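Side-chain contacts in 6-aminohexanoate-cyclic-dimer hydrolase (Arthrobacter sp., PDB 3A2Q), which hydrolyses the cyclic dimer of 6-aminohexanoate, a by-product of nylon-6 manufacture, to the linear dimer: residues 217-222 against 474-479; 371-376 against 426-431. The protein carries 1 engineered substitution. All blocks are in the same frame, centred on the assembly; numbering follows the deposited sequence.

Read from the N terminus, the chain runs through strand 211-216 of the central mixed sheet towards helix 219-229; residues 217-222 of interaction 1 span the end of the connection and the first turn of the helix. The partner, 474-479, comes only near the C terminus, after helix 460-473, so this contact closes a loop of some 250 residues. Interaction 2 lies wholly within that loop: helix 356-378 gives 371-376, and about fifty residues later the short helix 427-431 packs on it. The two therefore nest without crossing. The centres of interactions 1 and 2 lie 27 Å apart; one ties the C-terminal tail to the sheet-to-helix junction, the other joins two helices.

Interaction 1: 217-222 against 474-479; sequences RSVRDI and LPWVAR
The indole of W476 reaches across to the backbone of R217, and one hydrogen bond carries the polar side of the contact. NE1 of W476 donates to O of R217 at 3.0 Å, the bond moderately bent (N-H...O angle 151°). The acceptor lies close to the ring plane, and the donor is tilted 32° from the plane of the R217 carbonyl. Tryptophan suits the place because its flat apolar ring can be buried, here also against V185, P439 and E471, while its single N-H still finds an acceptor. Replacing the indole by the methyl of an alanine is likely to cost the R217 carbonyl this donor and V219 its neighbour at the ring edge.

That carbonyl belongs to the short connection between strand 211-216 and helix 219-229 in the amidase-family alpha/beta fold. S218 is the N-cap of the helix: its OG accepts from N of D221 at 3.2 Å, a job that suits a short hydroxyl side chain. V219 N is held from elsewhere by E471 of helix 460-473.

Apolar packing is thinner. CG2 of V219 meets CH2 of W476 at 4.2 Å, at the ring edge near its plane; valine, branched and apolar, suits a place that touches both this edge and A467. CG of W476 sits between its backbone N and carbonyl carbon (chi1 59°), which sends the indole across from the type I turn W476-R479.

The charged end of R217 turns elsewhere: NH1 donates to the carbonyl O of V158, and the group makes a cation-pi contact with W7.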
ATOM      1  N   ARG A 217      -2.929  -0.574  12.291  1.00 27.41           N
ATOM      2  CA  ARG A 217      -4.281  -0.269  12.737  1.00 28.18           C
ATOM      3  C   ARG A 217      -4.325   0.992  13.606  1.00 28.74           C
ATOM      4  O   ARG A 217      -5.392   1.412  14.055  1.00 27.21           O
ATOM      5  CB  ARG A 217      -4.890  -1.463  13.487  1.00 32.02           C
ATOM      6  CG  ARG A 217      -5.165  -2.676  12.596  1.00 30.65           C
ATOM      7  CD  ARG A 217      -6.065  -3.682  13.301  1.00 31.21           C
ATOM      8  NE  ARG A 217      -5.468  -4.154  14.544  1.00 32.07           N
ATOM      9  CZ  ARG A 217      -4.546  -5.109  14.625  1.00 26.00           C
ATOM     10  NH1 ARG A 217      -4.106  -5.719  13.533  1.00 30.94           N
ATOM     11  NH2 ARG A 217      -4.047  -5.437  15.806  1.00 35.94           N
ATOM     12  N   SER A 218      -3.164   1.597  13.841  1.00 28.73           N
ATOM     13  CA  SER A 218      -3.108   2.823  14.631  1.00 26.21           C
ATOM     14  C   SER A 218      -2.148   3.809  13.978  1.00 25.45           C
ATOM     15  O   SER A 218      -1.209   3.412  13.288  1.00 27.36           O
ATOM     16  CB  SER A 218      -2.643   2.539  16.063  1.00 28.17           C
ATOM     17  OG  SER A 218      -1.280   2.154  16.092  1.00 30.81           O
ATOM     18  N   VAL A 219      -2.375   5.095  14.208  1.00 25.72           N
ATOM     19  CA  VAL A 219      -1.515   6.110  13.623  1.00 28.71           C
ATOM     20  C   VAL A 219      -0.133   6.098  14.278  1.00 29.18           C
ATOM     21  O   VAL A 219       0.876   6.379  13.623  1.00 27.42           O
ATOM     22  CB  VAL A 219      -2.151   7.512  13.743  1.00 31.46           C
ATOM     23  CG1 VAL A 219      -1.223   8.567  13.143  1.00 28.14           C
ATOM     24  CG2 VAL A 219      -3.495   7.530  13.018  1.00 26.30           C
ATOM     25  N   ARG A 220      -0.071   5.746  15.560  1.00 28.80           N
ATOM     26  CA  ARG A 220       1.220   5.727  16.232  1.00 29.47           C
ATOM     27  C   ARG A 220       2.104   4.616  15.677  1.00 27.42           C
ATOM     28  O   ARG A 220       3.326   4.758  15.614  1.00 30.98           O
ATOM     29  CB  ARG A 220       1.048   5.589  17.749  1.00 28.72           C
ATOM     30  CG  ARG A 220       0.514   4.253  18.236  1.00 31.14           C
ATOM     31  CD  ARG A 220       0.383   4.272  19.755  1.00 33.87           C
ATOM     32  NE  ARG A 220       0.032   2.967  20.305  1.00 35.56           N
ATOM     33  CZ  ARG A 220      -0.078   2.712  21.607  1.00 42.11           C
ATOM     34  NH1 ARG A 220       0.134   3.676  22.494  1.00 39.40           N
ATOM     35  NH2 ARG A 220      -0.388   1.490  22.024  1.00 33.47           N
ATOM     36  N   ASP A 221       1.489   3.510  15.264  1.00 28.09           N
ATOM     37  CA  ASP A 221       2.243   2.399  14.692  1.00 26.61           C
ATOM     38  C   ASP A 221       2.904   2.834  13.381  1.00 28.85           C
ATOM     39  O   ASP A 221       4.031   2.445  13.090  1.00 28.48           O
ATOM     40  CB  ASP A 221       1.325   1.206  14.423  1.00 28.66           C
ATOM     41  CG  ASP A 221       1.284   0.219  15.580  1.00 32.78           C
ATOM     42  OD1 ASP A 221       1.806   0.533  16.671  1.00 31.67           O
ATOM     43  OD2 ASP A 221       0.717  -0.878  15.395  1.00 31.51           O
ATOM     44  N   ILE A 222       2.194   3.633  12.589  1.00 26.79           N
ATOM     45  CA  ILE A 222       2.738   4.115  11.321  1.00 26.80           C
ATOM     46  C   ILE A 222       3.926   5.033  11.592  1.00 27.28           C
ATOM     47  O   ILE A 222       4.974   4.914  10.960  1.00 26.26           O
ATOM     48  CB  ILE A 222       1.661   4.877  10.501  1.00 25.28           C
ATOM     49  CG1 ILE A 222       0.560   3.903  10.064  1.00 24.38           C
ATOM     50  CG2 ILE A 222       2.289   5.537   9.278  1.00 24.53           C
ATOM     51  CD1 ILE A 222       1.042   2.807   9.123  1.00 24.96           C
ATOM     52  N   LEU A 474     -12.941  10.189  15.464  1.00 32.59           N
ATOM     53  CA  LEU A 474     -13.741   9.141  14.850  1.00 31.06           C
ATOM     54  C   LEU A 474     -13.067   7.786  15.009  1.00 30.56           C
ATOM     55  O   LEU A 474     -12.800   7.097  14.028  1.00 31.60           O
ATOM     56  CB  LEU A 474     -13.945   9.473  13.368  1.00 30.21           C
ATOM     57  CG  LEU A 474     -14.541  10.866  13.113  1.00 31.94           C
ATOM     58  CD1 LEU A 474     -14.562  11.169  11.618  1.00 24.21           C
ATOM     59  CD2 LEU A 474     -15.953  10.933  13.706  1.00 29.06           C
ATOM     60  N   PRO A 475     -12.796   7.376  16.259  1.00 29.07           N
ATOM     61  CA  PRO A 475     -12.143   6.092  16.525  1.00 26.84           C
ATOM     62  C   PRO A 475     -12.783   4.927  15.774  1.00 28.45           C
ATOM     63  O   PRO A 475     -14.008   4.848  15.650  1.00 29.23           O
ATOM     64  CB  PRO A 475     -12.251   5.950  18.047  1.00 26.53           C
ATOM     65  CG  PRO A 475     -13.429   6.764  18.400  1.00 25.69           C
ATOM     66  CD  PRO A 475     -13.303   7.971  17.507  1.00 31.56           C
ATOM     67  N   TRP A 476     -11.939   4.026  15.281  1.00 28.39           N
ATOM     68  CA  TRP A 476     -12.394   2.872  14.512  1.00 30.05           C
ATOM     69  C   TRP A 476     -12.016   1.529  15.135  1.00 30.60           C
ATOM     70  O   TRP A 476     -12.535   0.485  14.748  1.00 32.53           O
ATOM     71  CB  TRP A 476     -11.809   2.953  13.099  1.00 30.65           C
ATOM     72  CG  TRP A 476     -10.306   2.993  13.074  1.00 27.23           C
ATOM     73  CD1 TRP A 476      -9.447   1.939  13.257  1.00 28.89           C
ATOM     74  CD2 TRP A 476      -9.481   4.145  12.857  1.00 26.30           C
ATOM     75  NE1 TRP A 476      -8.144   2.368  13.166  1.00 28.70           N
ATOM     76  CE2 TRP A 476      -8.136   3.716  12.921  1.00 27.65           C
ATOM     77  CE3 TRP A 476      -9.748   5.498  12.615  1.00 31.66           C
ATOM     78  CZ2 TRP A 476      -7.057   4.596  12.752  1.00 26.63           C
ATOM     79  CZ3 TRP A 476      -8.672   6.373  12.446  1.00 28.52           C
ATOM     80  CH2 TRP A 476      -7.346   5.915  12.517  1.00 24.67           C
ATOM     81  N   VAL A 477     -11.113   1.561  16.105  1.00 30.80           N
ATOM     82  CA  VAL A 477     -10.639   0.345  16.751  1.00 30.27           C
ATOM     83  C   VAL A 477     -11.745  -0.596  17.257  1.00 31.98           C
ATOM     84  O   VAL A 477     -11.537  -1.808  17.357  1.00 30.79           O
ATOM     85  CB  VAL A 477      -9.685   0.701  17.919  1.00 29.82           C
ATOM     86  CG1 VAL A 477     -10.457   1.375  19.040  1.00 35.48           C
ATOM     87  CG2 VAL A 477      -8.973  -0.546  18.406  1.00 35.92           C
ATOM     88  N   ALA A 478     -12.916  -0.040  17.563  1.00 31.15           N
ATOM     89  CA  ALA A 478     -14.038  -0.836  18.060  1.00 30.94           C
ATOM     90  C   ALA A 478     -14.605  -1.790  17.011  1.00 32.56           C
ATOM     91  O   ALA A 478     -15.189  -2.821  17.352  1.00 30.64           O
ATOM     92  CB  ALA A 478     -15.137   0.081  18.567  1.00 31.87           C
ATOM     93  N   ARG A 479     -14.432  -1.450  15.737  1.00 30.69           N
ATOM     94  CA  ARG A 479     -14.954  -2.277  14.655  1.00 32.05           C
ATOM     95  C   ARG A 479     -14.012  -3.417  14.261  1.00 33.98           C
ATOM     96  O   ARG A 479     -12.797  -3.232  14.163  1.00 33.03           O
ATOM     97  CB  ARG A 479     -15.260  -1.404  13.430  1.00 30.11           C
ATOM     98  CG  ARG A 479     -16.261  -0.278  13.697  1.00 32.05           C
ATOM     99  CD  ARG A 479     -16.770   0.344  12.394  1.00 25.54           C
ATOM    100  NE  ARG A 479     -15.734   1.078  11.671  1.00 26.45           N
ATOM    101  CZ  ARG A 479     -15.381   2.337  11.921  1.00 28.73           C
ATOM    102  NH1 ARG A 479     -15.981   3.028  12.882  1.00 27.77           N
ATOM    103  NH2 ARG A 479     -14.421   2.910  11.206  1.00 33.18           N
TER

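Interaction 2: 371-376 against 426-431; sequences GKVERW and VPFNVS
V373 and S431 bury the most surface here, and their side chains both point into the contact. CG1 of V373 stands anti to its backbone N (chi1 172°) and lies 4.1 Å from CB of S431. The axes of segments 371-376 and 427-431 cross nearly at right angles (-95°), 9.5 Å apart at their closest approach; valine offers a compact branched methyl, and serine a methylene it can rest on. The OG of S431 is hydrogen-bonded to Q433 just beyond the helix.

The same CG1 of V373 also lies 4.3 Å from CE1 of F428, approaching the ring obliquely; F428 goes on to W377 and to Q452 and V454 of strand 448-455, so the contact joins the two helices to the sheet.

E374 comes third. Its aliphatic CG rests 4.3 Å from CB of S431, and the chain, extended beyond CG, brings the carboxylate to the margin. There a water donates to OE2 of E374 at 2.9 Å and to O of S431 at 2.7 Å. A carboxylate, as E374 probably is, and a carbonyl are both acceptors, so the water supplies the hydrogens: apolar packing within and a water bridge at the margin, with no direct hydrogen bond between the two segments.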
ATOM      1  N   GLY A 371       3.981  18.860 -10.897  1.00 26.10           N
ATOM      2  CA  GLY A 371       4.073  20.279 -10.613  1.00 26.23           C
ATOM      3  C   GLY A 371       2.710  20.938 -10.500  1.00 28.22           C
ATOM      4  O   GLY A 371       2.472  21.722  -9.580  1.00 27.14           O
ATOM      5  N   LYS A 372       1.810  20.625 -11.429  1.00 26.46           N
ATOM      6  CA  LYS A 372       0.478  21.218 -11.402  1.00 27.39           C
ATOM      7  C   LYS A 372      -0.223  20.872 -10.097  1.00 29.71           C
ATOM      8  O   LYS A 372      -0.867  21.723  -9.485  1.00 27.83           O
ATOM      9  CB  LYS A 372      -0.365  20.736 -12.589  1.00 31.96           C
ATOM     10  CG  LYS A 372       0.174  21.142 -13.959  1.00 40.86           C
ATOM     11  CD  LYS A 372      -0.875  20.962 -15.058  1.00 44.53           C
ATOM     12  CE  LYS A 372      -1.418  19.538 -15.105  1.00 49.24           C
ATOM     13  NZ  LYS A 372      -2.577  19.410 -16.038  1.00 53.99           N
ATOM     14  N   VAL A 373      -0.085  19.622  -9.667  1.00 25.82           N
ATOM     15  CA  VAL A 373      -0.711  19.183  -8.431  1.00 24.20           C
ATOM     16  C   VAL A 373      -0.133  19.900  -7.211  1.00 24.05           C
ATOM     17  O   VAL A 373      -0.869  20.470  -6.409  1.00 23.08           O
ATOM     18  CB  VAL A 373      -0.536  17.664  -8.213  1.00 26.20           C
ATOM     19  CG1 VAL A 373      -1.032  17.297  -6.832  1.00 21.08           C
ATOM     20  CG2 VAL A 373      -1.302  16.880  -9.279  1.00 22.77           C
ATOM     21  N   GLU A 374       1.188  19.868  -7.077  1.00 21.84           N
ATOM     22  CA  GLU A 374       1.853  20.490  -5.929  1.00 24.13           C
ATOM     23  C   GLU A 374       1.636  21.991  -5.775  1.00 23.96           C
ATOM     24  O   GLU A 374       1.709  22.515  -4.668  1.00 27.20           O
ATOM     25  CB  GLU A 374       3.355  20.211  -5.968  1.00 25.99           C
ATOM     26  CG  GLU A 374       3.726  18.753  -5.797  1.00 24.28           C
ATOM     27  CD  GLU A 374       5.191  18.581  -5.444  1.00 33.88           C
ATOM     28  OE1 GLU A 374       5.540  18.769  -4.258  1.00 30.57           O
ATOM     29  OE2 GLU A 374       5.995  18.277  -6.354  1.00 30.02           O
ATOM     30  N   ARG A 375       1.373  22.683  -6.877  1.00 25.73           N
ATOM     31  CA  ARG A 375       1.152  24.122  -6.825  1.00 24.01           C
ATOM     32  C   ARG A 375      -0.025  24.523  -5.939  1.00 28.70           C
ATOM     33  O   ARG A 375      -0.099  25.665  -5.494  1.00 27.93           O
ATOM     34  CB  ARG A 375       0.954  24.683  -8.232  1.00 28.93           C
ATOM     35  CG  ARG A 375       2.254  25.079  -8.919  1.00 36.91           C
ATOM     36  CD  ARG A 375       1.987  25.852 -10.201  1.00 44.19           C
ATOM     37  NE  ARG A 375       2.058  25.013 -11.392  1.00 51.15           N
ATOM     38  CZ  ARG A 375       3.190  24.525 -11.894  1.00 51.75           C
ATOM     39  NH1 ARG A 375       4.350  24.791 -11.309  1.00 57.68           N
ATOM     40  NH2 ARG A 375       3.162  23.774 -12.985  1.00 52.11           N
ATOM     41  N   TRP A 376      -0.940  23.590  -5.685  1.00 28.15           N
ATOM     42  CA  TRP A 376      -2.103  23.859  -4.834  1.00 28.27           C
ATOM     43  C   TRP A 376      -1.639  24.072  -3.394  1.00 29.80           C
ATOM     44  O   TRP A 376      -2.156  24.940  -2.683  1.00 31.28           O
ATOM     45  CB  TRP A 376      -3.086  22.682  -4.886  1.00 26.90           C
ATOM     46  CG  TRP A 376      -4.407  22.929  -4.201  1.00 25.91           C
ATOM     47  CD1 TRP A 376      -5.396  23.786  -4.601  1.00 27.93           C
ATOM     48  CD2 TRP A 376      -4.894  22.278  -3.021  1.00 27.68           C
ATOM     49  NE1 TRP A 376      -6.472  23.703  -3.747  1.00 27.40           N
ATOM     50  CE2 TRP A 376      -6.190  22.787  -2.768  1.00 23.88           C
ATOM     51  CE3 TRP A 376      -4.365  21.314  -2.154  1.00 24.50           C
ATOM     52  CZ2 TRP A 376      -6.962  22.363  -1.683  1.00 28.88           C
ATOM     53  CZ3 TRP A 376      -5.134  20.890  -1.075  1.00 29.03           C
ATOM     54  CH2 TRP A 376      -6.420  21.416  -0.849  1.00 28.15           C
ATOM     55  N   VAL A 426      -3.882   7.430  -7.515  1.00 22.42           N
ATOM     56  CA  VAL A 426      -2.783   7.552  -8.468  1.00 22.24           C
ATOM     57  C   VAL A 426      -2.190   8.956  -8.678  1.00 22.68           C
ATOM     58  O   VAL A 426      -0.991   9.086  -8.931  1.00 23.33           O
ATOM     59  CB  VAL A 426      -3.174   6.923  -9.840  1.00 24.03           C
ATOM     60  CG1 VAL A 426      -4.146   7.808 -10.577  1.00 26.81           C
ATOM     61  CG2 VAL A 426      -1.931   6.671 -10.666  1.00 24.78           C
ATOM     62  N   PRO A 427      -3.001  10.025  -8.558  1.00 22.13           N
ATOM     63  CA  PRO A 427      -2.391  11.343  -8.765  1.00 23.19           C
ATOM     64  C   PRO A 427      -1.228  11.621  -7.810  1.00 22.59           C
ATOM     65  O   PRO A 427      -0.288  12.331  -8.155  1.00 23.27           O
ATOM     66  CB  PRO A 427      -3.553  12.309  -8.529  1.00 24.38           C
ATOM     67  CG  PRO A 427      -4.761  11.501  -8.840  1.00 21.31           C
ATOM     68  CD  PRO A 427      -4.433  10.157  -8.243  1.00 21.63           C
ATOM     69  N   PHE A 428      -1.290  11.053  -6.610  1.00 21.13           N
ATOM     70  CA  PHE A 428      -0.255  11.293  -5.617  1.00 21.09           C
ATOM     71  C   PHE A 428       0.970  10.404  -5.745  1.00 24.31           C
ATOM     72  O   PHE A 428       1.990  10.652  -5.101  1.00 24.26           O
ATOM     73  CB  PHE A 428      -0.905  11.247  -4.237  1.00 20.72           C
ATOM     74  CG  PHE A 428      -2.106  12.139  -4.161  1.00 22.42           C
ATOM     75  CD1 PHE A 428      -1.953  13.523  -4.277  1.00 25.44           C
ATOM     76  CD2 PHE A 428      -3.390  11.606  -4.179  1.00 24.28           C
ATOM     77  CE1 PHE A 428      -3.056  14.358  -4.426  1.00 20.21           C
ATOM     78  CE2 PHE A 428      -4.503  12.435  -4.329  1.00 20.89           C
ATOM     79  CZ  PHE A 428      -4.335  13.814  -4.456  1.00 24.29           C
ATOM     80  N   ASN A 429       0.873   9.370  -6.577  1.00 23.21           N
ATOM     81  CA  ASN A 429       2.035   8.536  -6.845  1.00 21.05           C
ATOM     82  C   ASN A 429       2.833   9.387  -7.822  1.00 21.67           C
ATOM     83  O   ASN A 429       4.058   9.389  -7.807  1.00 20.82           O
ATOM     84  CB  ASN A 429       1.664   7.229  -7.556  1.00 20.85           C
ATOM     85  CG  ASN A 429       0.995   6.248  -6.643  1.00 22.54           C
ATOM     86  OD1 ASN A 429      -0.229   6.210  -6.548  1.00 19.83           O
ATOM     87  ND2 ASN A 429       1.797   5.450  -5.944  1.00 21.99           N
ATOM     88  N   VAL A 430       2.125  10.116  -8.683  1.00 21.38           N
ATOM     89  CA  VAL A 430       2.805  10.971  -9.651  1.00 22.21           C
ATOM     90  C   VAL A 430       3.442  12.187  -8.987  1.00 23.48           C
ATOM     91  O   VAL A 430       4.568  12.541  -9.312  1.00 22.67           O
ATOM     92  CB  VAL A 430       1.852  11.438 -10.769  1.00 23.39           C
ATOM     93  CG1 VAL A 430       2.567  12.428 -11.684  1.00 21.66           C
ATOM     94  CG2 VAL A 430       1.383  10.233 -11.572  1.00 25.79           C
ATOM     95  N   SER A 431       2.738  12.823  -8.050  1.00 25.04           N
ATOM     96  CA  SER A 431       3.296  13.995  -7.379  1.00 22.92           C
ATOM     97  C   SER A 431       4.310  13.608  -6.306  1.00 25.18           C
ATOM     98  O   SER A 431       5.187  14.400  -5.967  1.00 25.15           O
ATOM     99  CB  SER A 431       2.188  14.839  -6.739  1.00 22.65           C
ATOM    100  OG  SER A 431       1.649  14.179  -5.612  1.00 19.56           O
TER
HETATM  101  O   HOH W   1       7.163  15.803  -7.262  1.00 27.11           O